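Local structure of carboxylase (Deinococcus radiodurans, 5H80) at residues R46-V51 / R73-A78; L139-F142 / S146-R149; C257-Q260 / L266-F269. The protein probably catalyses the ATP-dependent carboxylation of biotin, as the biotin carboxylase domain of a single-chain bacterial carboxylase. All coordinates share one frame; numbering follows the deposited sequence.

Contact 1. Residues R46-V51 / R73-A78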
ATOM      1  N   ARG A  46       5.569 -13.455   3.243  1.00 21.53           N
ATOM      2  CA  ARG A  46       5.117 -12.553   4.233  1.00 18.13           C
ATOM      3  C   ARG A  46       6.023 -12.449   5.488  1.00 18.04           C
ATOM      4  O   ARG A  46       6.487 -11.376   6.008  1.00 19.71           O
ATOM      5  CB  ARG A  46       3.671 -12.901   4.598  1.00 17.66           C
ATOM      6  CG  ARG A  46       3.096 -11.941   5.682  1.00 19.46           C
ATOM      7  CD  ARG A  46       2.851 -10.465   5.247  1.00 18.86           C
ATOM      8  NE  ARG A  46       2.501  -9.508   6.299  1.00 21.03           N
ATOM      9  CZ  ARG A  46       3.428  -8.754   6.891  1.00 23.23           C
ATOM     10  NH1 ARG A  46       4.709  -8.975   6.769  1.00 22.90           N
ATOM     11  NH2 ARG A  46       3.091  -7.825   7.724  1.00 20.27           N
ATOM     12  N   ILE A  47       6.272 -13.643   6.106  1.00 19.09           N
ATOM     13  CA  ILE A  47       7.144 -13.782   7.219  1.00 19.91           C
ATOM     14  C   ILE A  47       8.567 -13.295   6.917  1.00 21.23           C
ATOM     15  O   ILE A  47       9.131 -12.607   7.779  1.00 19.90           O
ATOM     16  CB  ILE A  47       7.082 -15.187   7.919  1.00 18.95           C
ATOM     17  CG1 ILE A  47       5.679 -15.440   8.381  1.00 22.98           C
ATOM     18  CG2 ILE A  47       8.038 -15.244   9.044  1.00 20.24           C
ATOM     19  CD1 ILE A  47       5.369 -16.910   8.713  1.00 20.24           C
ATOM     20  N   GLU A  48       9.203 -13.710   5.810  1.00 20.63           N
ATOM     21  CA  GLU A  48      10.541 -13.261   5.389  1.00 23.07           C
ATOM     22  C   GLU A  48      10.631 -11.746   5.328  1.00 20.98           C
ATOM     23  O   GLU A  48      11.532 -11.219   5.962  1.00 20.19           O
ATOM     24  CB  GLU A  48      10.933 -13.809   4.016  1.00 26.22           C
ATOM     25  CG  GLU A  48      11.102 -15.313   4.113  1.00 26.67           C
ATOM     26  CD  GLU A  48      11.080 -16.031   2.777  1.00 28.58           C
ATOM     27  OE1 GLU A  48      10.669 -15.458   1.786  1.00 26.58           O
ATOM     28  OE2 GLU A  48      11.425 -17.245   2.734  1.00 28.82           O
ATOM     29  N   ARG A  49       9.516 -11.094   4.970  1.00 18.59           N
ATOM     30  CA  ARG A  49       9.471  -9.588   4.831  1.00 20.56           C
ATOM     31  C   ARG A  49       9.405  -8.964   6.248  1.00 19.29           C
ATOM     32  O   ARG A  49      10.138  -8.089   6.532  1.00 22.75           O
ATOM     33  CB  ARG A  49       8.346  -9.117   3.949  1.00 21.32           C
ATOM     34  CG  ARG A  49       8.511  -9.351   2.458  1.00 22.29           C
ATOM     35  CD  ARG A  49       7.258  -9.385   1.668  1.00 24.98           C
ATOM     36  NE  ARG A  49       7.584  -9.382   0.262  1.00 26.76           N
ATOM     37  CZ  ARG A  49       6.681  -9.536  -0.736  1.00 23.28           C
ATOM     38  NH1 ARG A  49       5.359  -9.680  -0.485  1.00 25.74           N
ATOM     39  NH2 ARG A  49       7.129  -9.559  -1.995  1.00 26.20           N
ATOM     40  N   ALA A  50       8.666  -9.520   7.205  1.00 21.46           N
ATOM     41  CA  ALA A  50       8.583  -8.964   8.621  1.00 19.45           C
ATOM     42  C   ALA A  50       9.999  -9.220   9.343  1.00 19.28           C
ATOM     43  O   ALA A  50      10.556  -8.380  10.012  1.00 22.14           O
ATOM     44  CB  ALA A  50       7.499  -9.747   9.346  1.00 19.42           C
ATOM     45  N   VAL A  51      10.580 -10.388   9.110  1.00 20.74           N
ATOM     46  CA  VAL A  51      11.912 -10.727   9.638  1.00 19.58           C
ATOM     47  C   VAL A  51      12.945  -9.723   9.170  1.00 22.60           C
ATOM     48  O   VAL A  51      13.755  -9.260  10.007  1.00 22.90           O
ATOM     49  CB  VAL A  51      12.281 -12.169   9.314  1.00 21.52           C
ATOM     50  CG1 VAL A  51      13.739 -12.559   9.692  1.00 23.22           C
ATOM     51  CG2 VAL A  51      11.375 -13.109  10.200  1.00 19.71           C
ATOM     52  N   ARG A  73      13.908 -18.031  -2.799  1.00 31.59           N
ATOM     53  CA  ARG A  73      14.823 -16.940  -3.122  1.00 36.51           C
ATOM     54  C   ARG A  73      14.820 -15.834  -2.087  1.00 37.16           C
ATOM     55  O   ARG A  73      15.859 -15.226  -1.817  1.00 31.70           O
ATOM     56  CB  ARG A  73      14.410 -16.284  -4.455  1.00 52.58           C
ATOM     57  CG  ARG A  73      14.843 -17.001  -5.721  1.00 64.20           C
ATOM     58  CD  ARG A  73      14.169 -16.395  -6.964  1.00 75.96           C
ATOM     59  NE  ARG A  73      12.706 -16.563  -6.969  1.00 81.95           N
ATOM     60  CZ  ARG A  73      11.920 -16.509  -8.046  1.00 95.68           C
ATOM     61  NH1 ARG A  73      12.414 -16.303  -9.271  1.00 95.98           N
ATOM     62  NH2 ARG A  73      10.606 -16.676  -7.897  1.00104.29           N
ATOM     63  N   ARG A  74      13.635 -15.521  -1.540  1.00 28.93           N
ATOM     64  CA  ARG A  74      13.529 -14.410  -0.579  1.00 29.04           C
ATOM     65  C   ARG A  74      14.127 -14.658   0.803  1.00 32.85           C
ATOM     66  O   ARG A  74      14.433 -13.686   1.530  1.00 31.94           O
ATOM     67  CB  ARG A  74      12.046 -13.900  -0.473  1.00 28.56           C
ATOM     68  CG  ARG A  74      11.756 -12.773   0.467  1.00 32.08           C
ATOM     69  CD  ARG A  74      12.430 -11.459  -0.041  1.00 33.86           C
ATOM     70  NE  ARG A  74      12.160 -10.361   0.912  1.00 29.61           N
ATOM     71  CZ  ARG A  74      12.744 -10.184   2.102  1.00 27.28           C
ATOM     72  NH1 ARG A  74      13.689 -11.035   2.538  1.00 32.83           N
ATOM     73  NH2 ARG A  74      12.382  -9.182   2.878  1.00 30.53           N
ATOM     74  N   ALA A  75      14.261 -15.899   1.256  1.00 24.96           N
ATOM     75  CA  ALA A  75      14.917 -16.076   2.514  1.00 26.16           C
ATOM     76  C   ALA A  75      16.412 -15.668   2.495  1.00 32.98           C
ATOM     77  O   ALA A  75      17.081 -15.607   1.418  1.00 30.04           O
ATOM     78  CB  ALA A  75      14.769 -17.559   2.871  1.00 29.53           C
ATOM     79  N   ASP A  76      16.967 -15.473   3.654  1.00 31.06           N
ATOM     80  CA  ASP A  76      18.423 -15.218   3.742  1.00 33.65           C
ATOM     81  C   ASP A  76      19.111 -16.527   3.447  1.00 35.91           C
ATOM     82  O   ASP A  76      20.202 -16.563   2.906  1.00 34.32           O
ATOM     83  CB  ASP A  76      18.886 -14.712   5.089  1.00 33.36           C
ATOM     84  CG  ASP A  76      18.282 -13.395   5.425  1.00 42.45           C
ATOM     85  OD1 ASP A  76      18.505 -12.441   4.654  1.00 34.92           O
ATOM     86  OD2 ASP A  76      17.556 -13.335   6.429  1.00 29.65           O
ATOM     87  N   GLU A  77      18.471 -17.611   3.845  1.00 28.13           N
ATOM     88  CA  GLU A  77      19.037 -18.918   3.454  1.00 29.96           C
ATOM     89  C   GLU A  77      17.883 -19.891   3.373  1.00 27.38           C
ATOM     90  O   GLU A  77      16.916 -19.743   4.151  1.00 29.64           O
ATOM     91  CB  GLU A  77      20.162 -19.299   4.360  1.00 31.75           C
ATOM     92  CG  GLU A  77      19.825 -20.167   5.517  1.00 35.95           C
ATOM     93  CD  GLU A  77      21.069 -20.402   6.416  1.00 42.29           C
ATOM     94  OE1 GLU A  77      21.237 -19.636   7.405  1.00 40.11           O
ATOM     95  OE2 GLU A  77      21.874 -21.336   6.078  1.00 48.93           O
ATOM     96  N   ALA A  78      17.884 -20.732   2.340  1.00 30.22           N
ATOM     97  CA  ALA A  78      16.854 -21.708   2.158  1.00 29.01           C
ATOM     98  C   ALA A  78      17.441 -23.099   2.176  1.00 32.82           C
ATOM     99  O   ALA A  78      18.459 -23.359   1.471  1.00 30.54           O
ATOM    100  CB  ALA A  78      16.093 -21.478   0.870  1.00 29.03           C
TER
HETATM  101  O   HOH W   1      10.361  -8.805  -0.190  1.00 29.69           O

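Contact 2. Residues L139-F142 / S146-R149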
ATOM      1  N   LEU A 139      -2.625 -23.742  23.001  1.00 27.54           N
ATOM      2  CA  LEU A 139      -2.831 -24.446  21.747  1.00 29.57           C
ATOM      3  C   LEU A 139      -3.768 -25.688  21.966  1.00 26.72           C
ATOM      4  O   LEU A 139      -4.673 -26.039  21.149  1.00 29.95           O
ATOM      5  CB  LEU A 139      -1.493 -24.898  21.095  1.00 29.63           C
ATOM      6  CG  LEU A 139      -0.435 -23.810  20.677  1.00 30.24           C
ATOM      7  CD1 LEU A 139       0.740 -24.403  19.939  1.00 33.76           C
ATOM      8  CD2 LEU A 139      -1.090 -22.780  19.766  1.00 26.78           C
ATOM      9  N   ASP A 140      -3.496 -26.359  23.070  1.00 31.04           N
ATOM     10  CA  ASP A 140      -4.285 -27.596  23.391  1.00 34.78           C
ATOM     11  C   ASP A 140      -5.714 -27.239  23.666  1.00 30.21           C
ATOM     12  O   ASP A 140      -6.650 -27.882  23.172  1.00 35.00           O
ATOM     13  CB  ASP A 140      -3.733 -28.353  24.607  1.00 39.04           C
ATOM     14  CG  ASP A 140      -2.618 -29.340  24.239  1.00 36.07           C
ATOM     15  OD1 ASP A 140      -2.622 -29.893  23.098  1.00 37.74           O
ATOM     16  OD2 ASP A 140      -1.748 -29.530  25.111  1.00 44.20           O
ATOM     17  N   LEU A 141      -5.886 -26.209  24.458  1.00 28.77           N
ATOM     18  CA  LEU A 141      -7.200 -25.683  24.760  1.00 31.31           C
ATOM     19  C   LEU A 141      -7.989 -25.193  23.530  1.00 36.90           C
ATOM     20  O   LEU A 141      -9.087 -25.673  23.273  1.00 34.32           O
ATOM     21  CB  LEU A 141      -7.076 -24.625  25.799  1.00 27.87           C
ATOM     22  CG  LEU A 141      -8.334 -24.373  26.733  1.00 35.52           C
ATOM     23  CD1 LEU A 141      -8.027 -23.432  27.896  1.00 40.46           C
ATOM     24  CD2 LEU A 141      -9.556 -23.871  25.948  1.00 40.78           C
ATOM     25  N   PHE A 142      -7.447 -24.251  22.741  1.00 29.65           N
ATOM     26  CA  PHE A 142      -8.210 -23.724  21.650  1.00 30.93           C
ATOM     27  C   PHE A 142      -8.354 -24.676  20.519  1.00 32.42           C
ATOM     28  O   PHE A 142      -9.151 -24.438  19.661  1.00 37.39           O
ATOM     29  CB  PHE A 142      -7.678 -22.314  21.222  1.00 27.00           C
ATOM     30  CG  PHE A 142      -7.833 -21.223  22.279  1.00 32.47           C
ATOM     31  CD1 PHE A 142      -8.911 -21.169  23.145  1.00 39.96           C
ATOM     32  CD2 PHE A 142      -6.995 -20.126  22.263  1.00 36.09           C
ATOM     33  CE1 PHE A 142      -9.051 -20.131  24.072  1.00 35.17           C
ATOM     34  CE2 PHE A 142      -7.135 -19.090  23.186  1.00 35.30           C
ATOM     35  CZ  PHE A 142      -8.158 -19.089  24.079  1.00 32.77           C
ATOM     36  N   SER A 146     -14.511 -29.207  22.795  1.00 39.23           N
ATOM     37  CA  SER A 146     -15.086 -29.248  24.125  1.00 38.29           C
ATOM     38  C   SER A 146     -14.469 -28.334  25.213  1.00 35.96           C
ATOM     39  O   SER A 146     -15.238 -27.673  25.959  1.00 35.72           O
ATOM     40  CB  SER A 146     -15.246 -30.744  24.594  1.00 44.25           C
ATOM     41  OG  SER A 146     -15.238 -30.836  26.000  1.00 52.88           O
ATOM     42  N   ARG A 147     -13.142 -28.253  25.341  1.00 37.08           N
ATOM     43  CA  ARG A 147     -12.539 -27.310  26.298  1.00 38.55           C
ATOM     44  C   ARG A 147     -12.774 -25.763  25.932  1.00 33.70           C
ATOM     45  O   ARG A 147     -12.946 -24.909  26.822  1.00 35.21           O
ATOM     46  CB  ARG A 147     -11.054 -27.571  26.468  1.00 43.28           C
ATOM     47  CG  ARG A 147     -10.655 -28.591  27.561  1.00 39.37           C
ATOM     48  CD  ARG A 147      -9.174 -28.947  27.385  1.00 39.44           C
ATOM     49  NE  ARG A 147      -8.360 -28.025  28.170  1.00 43.11           N
ATOM     50  CZ  ARG A 147      -7.079 -27.781  27.985  1.00 45.76           C
ATOM     51  NH1 ARG A 147      -6.389 -28.351  27.003  1.00 51.70           N
ATOM     52  NH2 ARG A 147      -6.493 -26.902  28.779  1.00 50.93           N
ATOM     53  N   ALA A 148     -12.670 -25.434  24.663  1.00 34.00           N
ATOM     54  CA  ALA A 148     -12.932 -24.034  24.216  1.00 40.82           C
ATOM     55  C   ALA A 148     -14.412 -23.568  24.463  1.00 37.55           C
ATOM     56  O   ALA A 148     -14.687 -22.470  24.889  1.00 39.32           O
ATOM     57  CB  ALA A 148     -12.562 -23.866  22.767  1.00 33.63           C
ATOM     58  N   ARG A 149     -15.334 -24.506  24.298  1.00 39.96           N
ATOM     59  CA  ARG A 149     -16.740 -24.311  24.610  1.00 36.99           C
ATOM     60  C   ARG A 149     -16.977 -24.088  26.070  1.00 42.71           C
ATOM     61  O   ARG A 149     -17.604 -23.095  26.444  1.00 43.09           O
ATOM     62  CB  ARG A 149     -17.550 -25.505  24.103  1.00 38.60           C
ATOM     63  CG  ARG A 149     -19.066 -25.391  24.179  1.00 43.98           C
ATOM     64  CD  ARG A 149     -19.702 -26.659  23.574  1.00 48.90           C
ATOM     65  NE  ARG A 149     -21.136 -26.615  23.802  1.00 47.89           N
ATOM     66  CZ  ARG A 149     -22.036 -26.134  22.946  1.00 53.92           C
ATOM     67  NH1 ARG A 149     -21.695 -25.684  21.723  1.00 48.67           N
ATOM     68  NH2 ARG A 149     -23.303 -26.097  23.326  1.00 48.50           N
TER

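Contact 3. Residues C257-Q260 / L266-F269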
ATOM      1  N   CYS A 257     -15.937 -12.022   7.139  1.00 18.66           N
ATOM      2  CA  CYS A 257     -15.536 -13.018   6.144  1.00 22.05           C
ATOM      3  C   CYS A 257     -16.780 -13.864   5.726  1.00 25.74           C
ATOM      4  O   CYS A 257     -16.674 -15.093   5.521  1.00 26.65           O
ATOM      5  CB  CYS A 257     -14.532 -13.953   6.701  1.00 25.88           C
ATOM      6  SG  CYS A 257     -13.084 -13.133   7.463  1.00 31.61           S
ATOM      7  N   THR A 258     -17.909 -13.219   5.580  1.00 25.30           N
ATOM      8  CA  THR A 258     -19.185 -13.908   5.310  1.00 25.09           C
ATOM      9  C   THR A 258     -19.294 -14.615   3.965  1.00 28.34           C
ATOM     10  O   THR A 258     -19.941 -15.644   3.817  1.00 25.56           O
ATOM     11  CB  THR A 258     -20.324 -12.914   5.558  1.00 23.53           C
ATOM     12  OG1 THR A 258     -20.346 -12.443   6.930  1.00 21.38           O
ATOM     13  CG2 THR A 258     -21.753 -13.486   5.036  1.00 25.75           C
ATOM     14  N   VAL A 259     -18.726 -14.029   2.920  1.00 23.41           N
ATOM     15  CA  VAL A 259     -18.779 -14.574   1.560  1.00 26.53           C
ATOM     16  C   VAL A 259     -17.769 -15.781   1.465  1.00 28.14           C
ATOM     17  O   VAL A 259     -16.537 -15.635   1.509  1.00 26.67           O
ATOM     18  CB  VAL A 259     -18.445 -13.475   0.543  1.00 25.68           C
ATOM     19  CG1 VAL A 259     -18.379 -14.086  -0.840  1.00 23.45           C
ATOM     20  CG2 VAL A 259     -19.429 -12.282   0.678  1.00 26.65           C
ATOM     21  N   GLN A 260     -18.373 -16.986   1.527  1.00 26.00           N
ATOM     22  CA  GLN A 260     -17.636 -18.282   1.566  1.00 28.41           C
ATOM     23  C   GLN A 260     -18.215 -19.213   0.546  1.00 32.79           C
ATOM     24  O   GLN A 260     -19.351 -19.103   0.280  1.00 32.81           O
ATOM     25  CB  GLN A 260     -17.868 -18.945   2.901  1.00 34.08           C
ATOM     26  CG  GLN A 260     -17.494 -18.077   4.026  1.00 33.15           C
ATOM     27  CD  GLN A 260     -17.642 -18.654   5.400  1.00 38.83           C
ATOM     28  OE1 GLN A 260     -17.901 -19.837   5.570  1.00 44.53           O
ATOM     29  NE2 GLN A 260     -17.354 -17.819   6.408  1.00 35.51           N
ATOM     30  N   LEU A 266     -13.641 -16.142   0.583  1.00 27.00           N
ATOM     31  CA  LEU A 266     -13.233 -15.548  -0.660  1.00 25.66           C
ATOM     32  C   LEU A 266     -13.022 -14.056  -0.530  1.00 28.16           C
ATOM     33  O   LEU A 266     -12.094 -13.544  -1.143  1.00 26.98           O
ATOM     34  CB  LEU A 266     -14.234 -15.776  -1.827  1.00 30.73           C
ATOM     35  CG  LEU A 266     -14.359 -17.222  -2.250  1.00 34.20           C
ATOM     36  CD1 LEU A 266     -15.523 -17.399  -3.201  1.00 33.25           C
ATOM     37  CD2 LEU A 266     -13.027 -17.613  -2.917  1.00 34.90           C
ATOM     38  N   LEU A 267     -13.914 -13.348   0.162  1.00 26.72           N
ATOM     39  CA  LEU A 267     -13.831 -11.865   0.309  1.00 24.10           C
ATOM     40  C   LEU A 267     -13.855 -11.520   1.800  1.00 27.01           C
ATOM     41  O   LEU A 267     -14.627 -12.090   2.569  1.00 22.95           O
ATOM     42  CB  LEU A 267     -14.935 -11.060  -0.353  1.00 27.12           C
ATOM     43  CG  LEU A 267     -15.041 -11.197  -1.841  1.00 24.62           C
ATOM     44  CD1 LEU A 267     -16.349 -10.741  -2.345  1.00 27.65           C
ATOM     45  CD2 LEU A 267     -13.849 -10.524  -2.593  1.00 27.26           C
ATOM     46  N   GLU A 268     -12.869 -10.780   2.264  1.00 24.53           N
ATOM     47  CA  GLU A 268     -12.786 -10.526   3.708  1.00 23.67           C
ATOM     48  C   GLU A 268     -12.702  -9.017   3.860  1.00 22.63           C
ATOM     49  O   GLU A 268     -11.796  -8.403   3.321  1.00 24.90           O
ATOM     50  CB  GLU A 268     -11.576 -11.284   4.263  1.00 30.03           C
ATOM     51  CG  GLU A 268     -11.754 -12.822   4.047  1.00 33.22           C
ATOM     52  CD  GLU A 268     -10.488 -13.574   3.755  1.00 34.01           C
ATOM     53  OE1 GLU A 268      -9.733 -13.179   2.848  1.00 37.30           O
ATOM     54  OE2 GLU A 268     -10.288 -14.576   4.456  1.00 38.43           O
ATOM     55  N   PHE A 269     -13.552  -8.450   4.709  1.00 22.31           N
ATOM     56  CA  PHE A 269     -13.709  -6.985   4.880  1.00 20.98           C
ATOM     57  C   PHE A 269     -13.239  -6.488   6.287  1.00 23.81           C
ATOM     58  O   PHE A 269     -13.406  -7.125   7.286  1.00 19.78           O
ATOM     59  CB  PHE A 269     -15.148  -6.614   4.634  1.00 19.95           C
ATOM     60  CG  PHE A 269     -15.586  -6.848   3.318  1.00 23.33           C
ATOM     61  CD1 PHE A 269     -15.712  -5.801   2.427  1.00 19.25           C
ATOM     62  CD2 PHE A 269     -15.957  -8.114   2.873  1.00 22.19           C
ATOM     63  CE1 PHE A 269     -16.190  -5.996   1.196  1.00 23.95           C
ATOM     64  CE2 PHE A 269     -16.490  -8.289   1.590  1.00 20.81           C
ATOM     65  CZ  PHE A 269     -16.511  -7.244   0.731  1.00 22.72           C
TER
HETATM   66  O   HOH W   2     -17.379 -11.458   2.990  1.00 23.23           O
HETATM   67  O   HOH W   3     -14.709 -14.616   3.280  1.00 37.14           O

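Contact 1. Residues R46-V51 / R73-A78
Arg49 NE and Arg74 NE both donate to water 1, at 2.9 Å from Arg49 NE and 2.6 Å from Arg74 NE. The water lies in the plane of each guanidinium, at its edge, although the two planes are turned 59° apart. Glu447 of the second subunit forms a salt bridge with Arg49 and a long, weak ion pair with Arg74. The Arg74 chain bends at chi2 (67°), which brings NH2 to 3.5 Å from Arg49 CA. Arg74 NH2 is also hydrogen-bonded to Ser52 OG. Glu48 runs past Arg74 in the opposite direction, and its CB lies over one face of the guanidinium, toward the rim. Its carboxylate meets carbon instead: Glu48 OE1 is 3.1 Å from Arg74 CB, and OE2 is 3.4 Å from Ala75 CB. With an alanine in place of Arg74, water 1 would probably lose one of its two donors here and Ser52 its guanidinium partner. The contact joins helix 42-53 to the end of helix 70-74 and the turn into strand 77-80, the edge of the parallel sheet. Helix 42-53 is the crossover between parallel strands 34-37 and 57-62, and Ala60 of strand 57-62 touches both Glu48 and Ala75.

Contact 2. Residues L139-F142 / S146-R149
The backbone at Leu141 and Phe142, at the end of one short helix, comes close to Arg147 and Ala148 in the first turn of the next, with CA atoms 5.8 Å apart for Leu141 and Arg147 and 5.4 Å for Phe142 and Ala148. Leu141 and Arg147 carry most of the contact. Leu141 CG stands anti to the backbone N (chi1 -153°), and the side chain crosses that of Arg147 at about a right angle. Arg147 bends at chi3 (90°) and brings its guanidinium over Leu141. One face then rests on Leu141 CB, which lies under the rim of the group. Between these two side chains the closest approach is Leu141 CG to Arg147 NH2, 3.7 Å. This is a cation lying on an aliphatic chain, with no hydrogen bond across the contact. The unit is a helix-loop-helix: helix 136-142 hands over to helix 145-154 through a very short connection. Helix 145-154 belongs to the ATP-binding family region. Asp144 OD2, in that connection, accepts a hydrogen bond from the backbone N of Arg147. At the edge of the guanidinium, Arg147 NH1 sits 3.6 Å from Asp140 CB. The Asp140 carboxylate turns to a salt bridge with Arg122 instead. Leu141 CD2 lies 3.7 Å from Ala148 N and 4.4 Å from Ala148 CB. Leu151, one turn further along helix 145-154, touches both Leu141 and Phe142.

Contact 3. Residues C257-Q260 / L266-F269
Cys257 SG and Glu268 CG each lie anti to their own carbonyl carbon (chi1 -52° and -62°), and these torsions let the two side chains meet. SG is 3.7 Å from Glu268 CG, so the sulfur rests on the aliphatic part of the glutamate. The Glu268 carboxylate goes on to a hydrogen bond from Gln370 and a salt bridge with Arg372, which probably corresponds to an active-site arginine of related biotin carboxylases. On the backbone, Leu266 N donates to Val259 O at 3.1 Å, with a nearly straight N-H...O angle of 166°. Further along, water fills in for direct bonds: water 2 accepts from Val259 N and donates to Leu267 O, at 2.9 Å from each of these atoms. Gln260 NE2 turns back to Cys257 O, 2.9 Å away, and the acceptor lies in the plane of the amide; this bond ties the loop to itself. Val259 and Leu267 point the same way, side by side, with Val259 CG1 4.2 Å from Leu267 CD1. The loop 257-260 leaves strand 249-256 and leads into the hairpin of strands 260-261 and 264-270. Strand 367-374 flanks strand 264-270 in the antiparallel sheet, and Leu463 of helix 457-465 packs on Val259, Leu266 and Leu267.

The three contacts follow one another along the chain and do not touch. Contact 1 packs a helix against the edge of the N-terminal parallel sheet and reaches the second subunit. Contact 2 joins two consecutive helices, 136-142 and 145-154, and contact 3 is buried near the middle of the chain. Centres of contacts 1 and 2 are 32 Å apart, those of 1 and 3 are 28 Å apart, and those of 2 and 3 are 25 Å apart. The nearest atoms of contacts 1 and 3 are about 13 Å apart. Contact 3 probably lies closest to the active site: its neighbours Glu324 and Arg372 appear to match active-site residues of related biotin carboxylases.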